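Local coordinates for protein transcription elongation factor SPT6 (Candida glabrata, PDB 3PJP) that binds the phosphorylated C-terminal repeat domain of RNA polymerase II through its tandem SH2 domain and probably acts as a histone H3-H4 chaperone during transcription elongation, at residues Y12-N17 against D32-Q37; D23-K28 against A46-L51; D42-I47 against D60-E65; K50-L55 against F137-E142. All coordinates share one frame; numbering follows the deposited sequence.

Interaction 1 of 4, residues Y12-N17 against D32-Q37; sequences YYFPFN and DFVIRQ. With ACT (acetate ion), chain C.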
# COMPACT_ATOMS: atom_id res chain seq x y z
N TYR A 12 -2.61 18.51 11.64
CA TYR A 12 -2.37 17.10 11.92
C TYR A 12 -0.93 16.81 12.34
O TYR A 12 -0.53 15.64 12.40
CB TYR A 12 -2.76 16.24 10.71
CG TYR A 12 -4.25 16.06 10.56
CD1 TYR A 12 -4.91 15.02 11.21
CD2 TYR A 12 -5.01 16.93 9.79
CE1 TYR A 12 -6.28 14.86 11.08
CE2 TYR A 12 -6.37 16.78 9.67
CZ TYR A 12 -7.00 15.74 10.31
OH TYR A 12 -8.36 15.58 10.18
N TYR A 13 -0.15 17.85 12.61
CA TYR A 13 1.22 17.65 13.07
C TYR A 13 1.34 17.51 14.58
O TYR A 13 0.93 18.39 15.34
CB TYR A 13 2.16 18.77 12.61
CG TYR A 13 3.56 18.57 13.14
CD1 TYR A 13 3.96 19.17 14.33
CD2 TYR A 13 4.47 17.76 12.48
CE1 TYR A 13 5.24 18.97 14.83
CE2 TYR A 13 5.75 17.57 12.97
CZ TYR A 13 6.13 18.18 14.15
OH TYR A 13 7.40 17.99 14.65
N PHE A 14 1.93 16.39 15.01
CA PHE A 14 2.34 16.18 16.40
C PHE A 14 3.72 15.55 16.40
O PHE A 14 3.98 14.65 15.60
CB PHE A 14 1.38 15.22 17.10
CG PHE A 14 -0.06 15.61 16.97
CD1 PHE A 14 -0.83 15.08 15.96
CD2 PHE A 14 -0.63 16.50 17.87
CE1 PHE A 14 -2.16 15.43 15.82
CE2 PHE A 14 -1.96 16.86 17.74
CZ PHE A 14 -2.73 16.33 16.72
N PRO A 15 4.59 15.99 17.33
CA PRO A 15 5.96 15.44 17.39
C PRO A 15 6.03 14.03 17.99
O PRO A 15 6.90 13.77 18.83
CB PRO A 15 6.70 16.43 18.31
CG PRO A 15 5.72 17.52 18.63
CD PRO A 15 4.35 16.97 18.39
N PHE A 16 5.14 13.14 17.54
CA PHE A 16 5.16 11.73 17.93
C PHE A 16 6.32 11.01 17.28
O PHE A 16 6.82 11.42 16.22
CB PHE A 16 3.90 11.02 17.40
CG PHE A 16 2.64 11.36 18.13
CD1 PHE A 16 2.64 11.59 19.49
CD2 PHE A 16 1.44 11.41 17.45
CE1 PHE A 16 1.47 11.89 20.15
CE2 PHE A 16 0.26 11.70 18.11
CZ PHE A 16 0.28 11.95 19.46
N ASN A 17 6.74 9.91 17.89
CA ASN A 17 7.49 8.91 17.16
C ASN A 17 6.50 7.88 16.61
O ASN A 17 5.29 7.99 16.81
CB ASN A 17 8.56 8.25 18.04
CG ASN A 17 7.97 7.53 19.24
OD1 ASN A 17 6.84 7.05 19.22
ND2 ASN A 17 8.76 7.46 20.31
N ASP A 32 -7.25 7.68 8.55
CA ASP A 32 -6.84 8.67 9.54
C ASP A 32 -5.33 8.65 9.69
O ASP A 32 -4.70 7.61 9.53
CB ASP A 32 -7.54 8.44 10.88
CG ASP A 32 -8.98 8.85 10.84
OD1 ASP A 32 -9.30 9.81 10.11
OD2 ASP A 32 -9.80 8.22 11.53
N PHE A 33 -4.74 9.81 9.95
CA PHE A 33 -3.29 9.94 9.89
C PHE A 33 -2.79 11.01 10.85
O PHE A 33 -3.56 11.78 11.41
CB PHE A 33 -2.85 10.28 8.45
CG PHE A 33 -3.25 11.66 8.00
CD1 PHE A 33 -2.38 12.74 8.14
CD2 PHE A 33 -4.50 11.88 7.48
CE1 PHE A 33 -2.76 14.02 7.75
CE2 PHE A 33 -4.88 13.17 7.08
CZ PHE A 33 -4.01 14.23 7.22
N VAL A 34 -1.47 11.04 11.03
CA VAL A 34 -0.79 12.18 11.62
C VAL A 34 0.47 12.46 10.84
O VAL A 34 1.06 11.54 10.25
CB VAL A 34 -0.40 11.95 13.10
CG1 VAL A 34 -1.65 11.88 13.98
CG2 VAL A 34 0.45 10.69 13.24
N ILE A 35 0.88 13.72 10.82
CA ILE A 35 2.21 14.09 10.37
C ILE A 35 3.05 14.18 11.65
O ILE A 35 2.56 14.62 12.69
CB ILE A 35 2.17 15.43 9.63
CG1 ILE A 35 1.06 15.41 8.59
CG2 ILE A 35 3.52 15.76 9.02
CD1 ILE A 35 0.93 16.70 7.81
N ARG A 36 4.30 13.76 11.59
CA ARG A 36 5.09 13.70 12.81
C ARG A 36 6.58 13.88 12.59
O ARG A 36 7.06 13.99 11.45
CB ARG A 36 4.85 12.38 13.55
CG ARG A 36 5.19 11.15 12.73
CD ARG A 36 5.11 9.89 13.59
NE ARG A 36 5.39 8.66 12.85
CZ ARG A 36 6.61 8.20 12.59
NH1 ARG A 36 7.68 8.88 12.97
NH2 ARG A 36 6.77 7.05 11.93
N GLN A 37 7.29 13.89 13.71
CA GLN A 37 8.74 13.87 13.77
C GLN A 37 9.25 12.58 13.15
O GLN A 37 8.68 11.51 13.35
CB GLN A 37 9.16 13.97 15.25
CG GLN A 37 10.61 13.62 15.56
CD GLN A 37 10.86 13.45 17.06
OE1 GLN A 37 11.13 14.42 17.77
NE2 GLN A 37 10.75 12.23 17.55
C ACT C . 10.32 7.21 11.69
O ACT C . 9.39 6.38 11.75
OXT ACT C . 10.41 8.01 12.65
CH3 ACT C . 11.28 7.23 10.54
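Tyr12 and Phe33 stack face to face, ring centroids 4.5 Å apart and planes 28° from parallel, displaced so that Phe33 CZ sits near the rim of the tyrosine ring. Phe33 gets there because its CG stands between the backbone N and the carbonyl carbon (chi1 69°). Ile35 then bonds with both of its backbone groups: Ile35 N donates to Tyr12 O at 2.9 Å, and Ile35 O receives Phe14 N at 3.0 Å. This is a parallel bridge centred on Tyr13 and Ile35, whose side chains share one face of the sheet. On the other face Phe14 CD1 meets Val34 CG1 at 3.9 Å. Arg36 extends past Phe16 O, with Asn17 C over one face of its guanidinium. At the edge an acetate, probably from the crystallisation liquor, is held by two bonds, Arg36 NH1 to OXT at 2.9 Å and Arg36 NH2 to O at 2.7 Å, and also by Ser39 N. This two-pronged grip is consistent with the phosphate pocket of SH2 domains. The segments bracket helix 18-25 in a beta-alpha-beta unit; that helix covers Val34 and Arg36 through Ala21, while helix 86-105 packs on Phe33 and Ile35.

Interaction 2 of 4, residues D23-K28 against A46-L51; sequences DYLRSK and AITWKL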
# COMPACT_ATOMS: atom_id res chain seq x y z
N ASP A 23 -0.32 4.13 18.54
CA ASP A 23 -1.20 4.14 19.71
C ASP A 23 -2.27 5.23 19.57
O ASP A 23 -3.43 5.02 19.92
CB ASP A 23 -0.41 4.31 21.00
CG ASP A 23 0.35 3.05 21.38
OD1 ASP A 23 0.05 1.97 20.81
OD2 ASP A 23 1.23 3.13 22.26
N TYR A 24 -1.88 6.39 19.05
CA TYR A 24 -2.82 7.49 18.88
C TYR A 24 -3.90 7.15 17.84
O TYR A 24 -5.08 7.47 18.04
CB TYR A 24 -2.08 8.78 18.50
CG TYR A 24 -2.96 9.97 18.22
CD1 TYR A 24 -3.39 10.80 19.25
CD2 TYR A 24 -3.33 10.29 16.92
CE1 TYR A 24 -4.18 11.91 18.99
CE2 TYR A 24 -4.13 11.40 16.64
CZ TYR A 24 -4.55 12.20 17.69
OH TYR A 24 -5.34 13.30 17.43
N LEU A 25 -3.51 6.49 16.75
CA LEU A 25 -4.46 6.18 15.69
C LEU A 25 -5.24 4.88 15.88
O LEU A 25 -6.16 4.60 15.12
CB LEU A 25 -3.74 6.09 14.35
CG LEU A 25 -3.09 7.35 13.79
CD1 LEU A 25 -2.23 6.95 12.57
CD2 LEU A 25 -4.16 8.36 13.40
N ARG A 26 -4.88 4.10 16.89
CA ARG A 26 -5.43 2.75 17.00
C ARG A 26 -6.96 2.70 17.01
O ARG A 26 -7.55 1.77 16.46
CB ARG A 26 -4.87 2.00 18.21
CG ARG A 26 -5.23 0.53 18.21
CD ARG A 26 -4.55 -0.20 19.35
NE ARG A 26 -3.16 0.21 19.49
CZ ARG A 26 -2.16 -0.26 18.76
NH1 ARG A 26 -2.38 -1.18 17.82
NH2 ARG A 26 -0.92 0.18 18.97
N SER A 27 -7.59 3.70 17.61
CA SER A 27 -9.04 3.72 17.72
C SER A 27 -9.70 4.52 16.59
O SER A 27 -10.93 4.63 16.55
CB SER A 27 -9.46 4.30 19.07
OG SER A 27 -9.19 5.69 19.11
N LYS A 28 -8.90 5.07 15.69
CA LYS A 28 -9.42 5.84 14.57
C LYS A 28 -9.86 4.93 13.42
O LYS A 28 -9.95 3.71 13.58
CB LYS A 28 -8.39 6.87 14.10
CG LYS A 28 -7.96 7.86 15.19
CD LYS A 28 -9.11 8.74 15.64
CE LYS A 28 -8.66 9.77 16.66
NZ LYS A 28 -7.64 10.72 16.11
N ALA A 46 7.49 12.66 8.81
CA ALA A 46 6.86 11.38 8.55
C ALA A 46 5.35 11.45 8.64
O ALA A 46 4.79 12.31 9.32
CB ALA A 46 7.40 10.31 9.51
N ILE A 47 4.68 10.57 7.91
CA ILE A 47 3.24 10.42 8.06
C ILE A 47 2.94 8.99 8.48
O ILE A 47 3.46 8.05 7.90
CB ILE A 47 2.48 10.74 6.76
CG1 ILE A 47 2.41 12.25 6.54
CG2 ILE A 47 1.07 10.17 6.79
CD1 ILE A 47 1.86 12.64 5.17
N THR A 48 2.14 8.84 9.52
CA THR A 48 1.64 7.52 9.89
C THR A 48 0.16 7.49 9.59
O THR A 48 -0.55 8.43 9.92
CB THR A 48 1.86 7.21 11.39
OG1 THR A 48 3.26 7.22 11.67
CG2 THR A 48 1.27 5.86 11.74
N TRP A 49 -0.32 6.42 8.96
CA TRP A 49 -1.74 6.33 8.68
C TRP A 49 -2.27 4.93 8.92
O TRP A 49 -1.50 3.96 8.93
CB TRP A 49 -2.09 6.85 7.28
CG TRP A 49 -1.56 6.05 6.08
CD1 TRP A 49 -0.27 6.02 5.62
CD2 TRP A 49 -2.32 5.24 5.19
NE1 TRP A 49 -0.19 5.22 4.49
CE2 TRP A 49 -1.44 4.73 4.22
CE3 TRP A 49 -3.67 4.89 5.13
CZ2 TRP A 49 -1.87 3.88 3.19
CZ3 TRP A 49 -4.10 4.06 4.12
CH2 TRP A 49 -3.20 3.56 3.16
N LYS A 50 -3.57 4.83 9.13
CA LYS A 50 -4.19 3.55 9.49
C LYS A 50 -4.83 2.88 8.28
O LYS A 50 -5.69 3.45 7.62
CB LYS A 50 -5.22 3.73 10.60
CG LYS A 50 -5.84 2.41 11.07
CD LYS A 50 -6.93 2.63 12.13
CE LYS A 50 -7.51 1.28 12.55
NZ LYS A 50 -8.52 1.39 13.63
N LEU A 51 -4.41 1.65 8.00
CA LEU A 51 -4.97 0.89 6.89
C LEU A 51 -6.12 0.01 7.35
O LEU A 51 -7.07 -0.21 6.61
CB LEU A 51 -3.90 -0.01 6.26
CG LEU A 51 -2.85 0.64 5.36
CD1 LEU A 51 -1.80 1.36 6.18
CD2 LEU A 51 -2.20 -0.42 4.46
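Lys50 NZ stands above the carbonyl planes of both Arg26 and Lys28, 48° and 36° out of them, and so on neither one's lone pairs; it still bonds to Arg26 O at 3.0 Å and to Lys28 O at 2.7 Å. Asp23 lies in plane at the edge of the Arg26 guanidinium, in a salt bridge of 2.7 Å between Arg26 NH2 and Asp23 OD1, while NH1 reaches Asp54. Leu51 CD1 covers the centre of one face of the Trp49 indole, whose NE1 bonds to Gln57. Lys50 reaches the carbonyls because its chain is stretched from end to end, with CG trans to the backbone N (chi1 -177°). Both acceptors belong to the type I turn Leu25-Lys28, closed by Lys28 N to Leu25 O at 2.8 Å, so the ammonium ties together two carbonyls of the same turn. Deeper in, the contact is apolar: Leu25 CD1 touches Thr48 CG2 at 3.8 Å and lies 3.5 Å from Thr48 O. Thr48 OG1 itself pairs with His58. Helix 18-25 is thereby fastened to the side of the central SH2 sheet that carries Thr48 and Lys50; Trp49 faces helix 86-105, against Leu94, Ile98 and Leu101.

Interaction 3 of 4, residues D42-I47 against D60-E65; sequences DDHLAI and DIQELE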
# COMPACT_ATOMS: atom_id res chain seq x y z
N ASP A 42 16.70 15.79 10.82
CA ASP A 42 16.03 17.09 10.93
C ASP A 42 15.66 17.61 9.54
O ASP A 42 15.12 18.71 9.40
CB ASP A 42 16.93 18.08 11.66
CG ASP A 42 17.35 17.59 13.03
OD1 ASP A 42 16.53 16.93 13.70
OD2 ASP A 42 18.50 17.86 13.44
N ASP A 43 15.96 16.83 8.51
CA ASP A 43 15.52 17.15 7.16
C ASP A 43 14.52 16.11 6.69
O ASP A 43 14.35 15.89 5.49
CB ASP A 43 16.70 17.29 6.19
CG ASP A 43 17.46 15.99 6.01
OD1 ASP A 43 17.56 15.21 6.97
OD2 ASP A 43 17.97 15.76 4.89
N HIS A 44 13.87 15.46 7.65
CA HIS A 44 12.84 14.46 7.41
C HIS A 44 11.62 14.74 8.26
O HIS A 44 11.73 15.24 9.39
CB HIS A 44 13.34 13.06 7.76
CG HIS A 44 14.26 12.47 6.74
ND1 HIS A 44 13.83 11.60 5.76
CD2 HIS A 44 15.59 12.62 6.55
CE1 HIS A 44 14.85 11.25 5.01
NE2 HIS A 44 15.93 11.86 5.46
N LEU A 45 10.46 14.41 7.72
CA LEU A 45 9.23 14.32 8.50
C LEU A 45 8.61 12.98 8.17
O LEU A 45 9.13 12.23 7.33
CB LEU A 45 8.26 15.46 8.16
CG LEU A 45 8.66 16.90 8.44
CD1 LEU A 45 7.70 17.84 7.72
CD2 LEU A 45 8.67 17.20 9.95
N ALA A 46 7.49 12.66 8.81
CA ALA A 46 6.86 11.38 8.55
C ALA A 46 5.35 11.45 8.64
O ALA A 46 4.79 12.31 9.32
CB ALA A 46 7.40 10.31 9.51
N ILE A 47 4.68 10.57 7.91
CA ILE A 47 3.24 10.42 8.06
C ILE A 47 2.94 8.99 8.48
O ILE A 47 3.46 8.05 7.90
CB ILE A 47 2.48 10.74 6.76
CG1 ILE A 47 2.41 12.25 6.54
CG2 ILE A 47 1.07 10.17 6.79
CD1 ILE A 47 1.86 12.64 5.17
N ASP A 60 7.85 8.11 4.85
CA ASP A 60 8.88 9.11 5.07
C ASP A 60 8.75 10.28 4.12
O ASP A 60 8.45 10.11 2.94
CB ASP A 60 10.29 8.52 4.96
CG ASP A 60 11.36 9.56 5.21
OD1 ASP A 60 11.62 9.89 6.39
OD2 ASP A 60 11.94 10.06 4.23
N ILE A 61 8.97 11.47 4.66
CA ILE A 61 9.02 12.69 3.87
C ILE A 61 10.42 13.30 3.95
O ILE A 61 10.90 13.65 5.04
CB ILE A 61 7.98 13.72 4.37
CG1 ILE A 61 6.57 13.13 4.31
CG2 ILE A 61 8.01 14.97 3.52
CD1 ILE A 61 5.56 13.92 5.12
N GLN A 62 11.09 13.41 2.81
CA GLN A 62 12.41 14.04 2.76
C GLN A 62 12.27 15.52 2.39
O GLN A 62 11.59 15.88 1.42
CB GLN A 62 13.30 13.33 1.73
CG GLN A 62 14.60 14.06 1.39
CD GLN A 62 15.73 13.76 2.35
OE1 GLN A 62 16.19 12.62 2.46
NE2 GLN A 62 16.19 14.79 3.07
N GLU A 63 12.93 16.38 3.15
CA GLU A 63 12.91 17.81 2.82
C GLU A 63 14.08 18.21 1.94
O GLU A 63 15.18 17.70 2.11
CB GLU A 63 12.98 18.65 4.09
CG GLU A 63 11.84 18.47 5.03
CD GLU A 63 12.03 19.33 6.26
OE1 GLU A 63 12.80 18.92 7.14
OE2 GLU A 63 11.45 20.43 6.31
N LEU A 64 13.82 19.12 1.02
CA LEU A 64 14.87 19.79 0.27
C LEU A 64 14.66 21.29 0.36
O LEU A 64 13.57 21.76 0.66
CB LEU A 64 14.84 19.38 -1.20
CG LEU A 64 14.70 17.91 -1.56
CD1 LEU A 64 14.59 17.78 -3.06
CD2 LEU A 64 15.86 17.08 -1.01
N GLU A 65 15.72 22.04 0.06
CA GLU A 65 15.64 23.49 0.02
C GLU A 65 15.11 24.10 1.32
O GLU A 65 14.21 24.94 1.32
CB GLU A 65 14.82 23.95 -1.19
CG GLU A 65 15.31 23.33 -2.50
CD GLU A 65 14.60 23.89 -3.72
OE1 GLU A 65 13.64 24.67 -3.57
OE2 GLU A 65 15.01 23.55 -4.85
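Both carboxylate oxygens of Asp60 grip His44 ND1, each at 2.9 Å and each through its syn lone pair. The two strands are arms of the beta hairpin 44-52/55-64 in the central sheet of an SH2 domain. OD2 of Asp60 lies in the plane of the His44 ring, whereas OD1 is tilted 27° from it, a bifurcated bond with both branches bent; the nearby carboxylate would probably favour a protonated imidazole. Behind these side chains the backbone runs antiparallel. Leu45 and Ile61 form a hydrogen-bonded pair, with N to O distances of 2.8 Å from Leu45 N to Ile61 O and from Ile61 N to Leu45 O, and Glu63 N to Asp43 O adds the next bond. His44, Ala46, Asp60 and Gln62 line one face. On the other, Ile61 CD1 rests against Ile47 CG1 at 3.8 Å, and both residues pack on helix 86-105. Glu63, though buried, has charged partners in Lys66 and Arg6 and a backbone bond from Gly73. At the open end of the hairpin, away from its turn, Asp43 swings CG between its backbone N and carbonyl carbon (chi1 64°), and Gln62 NE2 meets Asp43 OD2 at 2.7 Å from above the carboxylate plane, 65° out of it.

Interaction 4 of 4, residues K50-L55 against F137-E142; sequences KLDKDL and FSLNYE
A leucine methyl pressed toward a main-chain carbonyl makes the closest approach here: Leu55 CD1 lies 3.6 Å from Tyr141 O, where the N-terminal SH2 fold meets the C-terminal one. Its other methyl makes looser contacts. Leu55 CD2 is 4.2 Å from Tyr141 CD2, oblique to the ring, and 4.4 Å from CD2 of Leu139. The first torsion of Leu55 is antiperiplanar, N to CG (chi1 -173°), which projects the side chain from its turn toward the other domain and lets it reach both residues.

The turn itself is well held. Asp52 to Leu55 is a type II turn, and a classic beta bulge sets two residues, Leu51 and Asp52, opposite the single Leu55. Leu51 N donates to Leu55 O at 2.8 Å, while the bond from Asp52 N to the same oxygen is weak. Leu55 N returns a bond of 2.8 Å to Asp52 O.

On the partner side, Leu139 CB lies over one face of the Tyr141 ring, 3.7 Å above its plane, which probably helps to place that ring beside Leu55. Asn140 turns its OD1 to Asn143, and Leu139 also packs on Phe147 of strand 146-152.

Helix 86-105 also connects the two sides, touching Leu51 through Leu101 and Phe137 through Leu104. Between the two segments only about 217 Å² is buried and the touch is chiefly apolar; its chemistry implies a junction shaped by how Leu55 fits against Leu139 and Tyr141, with no hydrogen bond or salt bridge between the segments to give it direction.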
# COMPACT_ATOMS: atom_id res chain seq x y z
N LYS A 50 -3.57 4.83 9.13
CA LYS A 50 -4.19 3.55 9.49
C LYS A 50 -4.83 2.88 8.28
O LYS A 50 -5.69 3.45 7.62
CB LYS A 50 -5.22 3.73 10.60
CG LYS A 50 -5.84 2.41 11.07
CD LYS A 50 -6.93 2.63 12.13
CE LYS A 50 -7.51 1.28 12.55
NZ LYS A 50 -8.52 1.39 13.63
N LEU A 51 -4.41 1.65 8.00
CA LEU A 51 -4.97 0.89 6.89
C LEU A 51 -6.12 0.01 7.35
O LEU A 51 -7.07 -0.21 6.61
CB LEU A 51 -3.90 -0.01 6.26
CG LEU A 51 -2.85 0.64 5.36
CD1 LEU A 51 -1.80 1.36 6.18
CD2 LEU A 51 -2.20 -0.42 4.46
N ASP A 52 -6.00 -0.53 8.56
CA ASP A 52 -6.94 -1.52 9.06
C ASP A 52 -6.67 -1.73 10.55
O ASP A 52 -5.75 -1.14 11.11
CB ASP A 52 -6.74 -2.84 8.30
CG ASP A 52 -8.01 -3.66 8.21
OD1 ASP A 52 -8.80 -3.42 7.26
OD2 ASP A 52 -8.21 -4.54 9.06
N LYS A 53 -7.46 -2.60 11.17
CA LYS A 53 -7.26 -2.93 12.58
C LYS A 53 -5.80 -3.27 12.87
O LYS A 53 -5.23 -4.20 12.30
CB LYS A 53 -8.17 -4.08 13.01
CG LYS A 53 -8.00 -4.52 14.46
CD LYS A 53 -9.03 -5.57 14.85
CE LYS A 53 -8.68 -6.25 16.18
NZ LYS A 53 -8.76 -5.33 17.34
N ASP A 54 -5.19 -2.50 13.76
CA ASP A 54 -3.80 -2.70 14.15
C ASP A 54 -2.83 -2.76 12.96
O ASP A 54 -1.76 -3.37 13.06
CB ASP A 54 -3.68 -3.95 15.02
CG ASP A 54 -4.51 -3.85 16.31
OD1 ASP A 54 -4.67 -2.72 16.82
OD2 ASP A 54 -5.01 -4.89 16.79
N LEU A 55 -3.20 -2.12 11.85
CA LEU A 55 -2.36 -2.13 10.65
C LEU A 55 -2.05 -0.70 10.21
O LEU A 55 -2.94 0.04 9.78
CB LEU A 55 -3.04 -2.92 9.53
CG LEU A 55 -2.24 -3.17 8.25
CD1 LEU A 55 -1.01 -4.04 8.52
CD2 LEU A 55 -3.11 -3.79 7.17
N PHE A 137 -6.92 -11.59 -3.97
CA PHE A 137 -6.03 -10.66 -3.28
C PHE A 137 -6.38 -10.70 -1.81
O PHE A 137 -7.54 -10.89 -1.44
CB PHE A 137 -6.24 -9.23 -3.80
CG PHE A 137 -6.00 -9.06 -5.27
CD1 PHE A 137 -4.71 -8.91 -5.77
CD2 PHE A 137 -7.06 -9.05 -6.16
CE1 PHE A 137 -4.49 -8.76 -7.12
CE2 PHE A 137 -6.85 -8.90 -7.52
CZ PHE A 137 -5.57 -8.75 -8.00
N SER A 138 -5.37 -10.54 -0.96
CA SER A 138 -5.58 -10.39 0.48
C SER A 138 -4.52 -9.47 1.09
O SER A 138 -3.49 -9.19 0.48
CB SER A 138 -5.59 -11.76 1.16
OG SER A 138 -4.35 -12.41 0.99
N LEU A 139 -4.77 -8.98 2.30
CA LEU A 139 -3.84 -8.06 2.93
C LEU A 139 -2.63 -8.76 3.52
O LEU A 139 -2.75 -9.81 4.15
CB LEU A 139 -4.55 -7.25 4.01
CG LEU A 139 -5.27 -6.00 3.51
CD1 LEU A 139 -6.22 -5.46 4.58
CD2 LEU A 139 -4.25 -4.94 3.11
N ASN A 140 -1.46 -8.18 3.29
CA ASN A 140 -0.24 -8.64 3.94
C ASN A 140 -0.13 -7.93 5.28
O ASN A 140 0.25 -6.77 5.36
CB ASN A 140 0.98 -8.32 3.06
CG ASN A 140 2.28 -8.95 3.58
OD1 ASN A 140 2.48 -9.10 4.79
ND2 ASN A 140 3.16 -9.33 2.66
N TYR A 141 -0.46 -8.65 6.35
CA TYR A 141 -0.56 -8.01 7.65
C TYR A 141 0.79 -7.76 8.31
O TYR A 141 0.89 -6.97 9.24
CB TYR A 141 -1.49 -8.81 8.57
CG TYR A 141 -2.93 -8.81 8.12
CD1 TYR A 141 -3.45 -9.86 7.37
CD2 TYR A 141 -3.78 -7.75 8.43
CE1 TYR A 141 -4.76 -9.86 6.95
CE2 TYR A 141 -5.10 -7.74 8.01
CZ TYR A 141 -5.58 -8.80 7.27
OH TYR A 141 -6.90 -8.80 6.85
N GLU A 142 1.83 -8.42 7.83
CA GLU A 142 3.15 -8.24 8.42
C GLU A 142 3.99 -7.20 7.70
O GLU A 142 5.02 -6.76 8.20
CB GLU A 142 3.89 -9.58 8.49
CG GLU A 142 3.28 -10.56 9.49
CD GLU A 142 2.00 -11.19 8.98
OE1 GLU A 142 1.12 -11.54 9.81
OE2 GLU A 142 1.87 -11.34 7.75

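Strand 44-52 is the common thread: interactions 2, 3 and 4 all use it, and interaction 1 lies on its neighbour, strand 33-37. Arg36 N to Ala46 O at 2.7 Å joins interaction 1 to interactions 2 and 3, and Arg36 NE to Thr48 OG1 at 2.8 Å steadies the guanidinium that holds the acetate. The side chain of Ala46, in interaction 3, comes within about 5 Å of that ion, so interactions 1 to 3 all lie beside the probable phosphate pocket. Interaction 4 is centred about 25 Å from the centre of interaction 3, at the domain junction; its turn is tied to interaction 2 by the salt bridge of Arg26 NH1 with Asp54 OD1 at 2.9 Å.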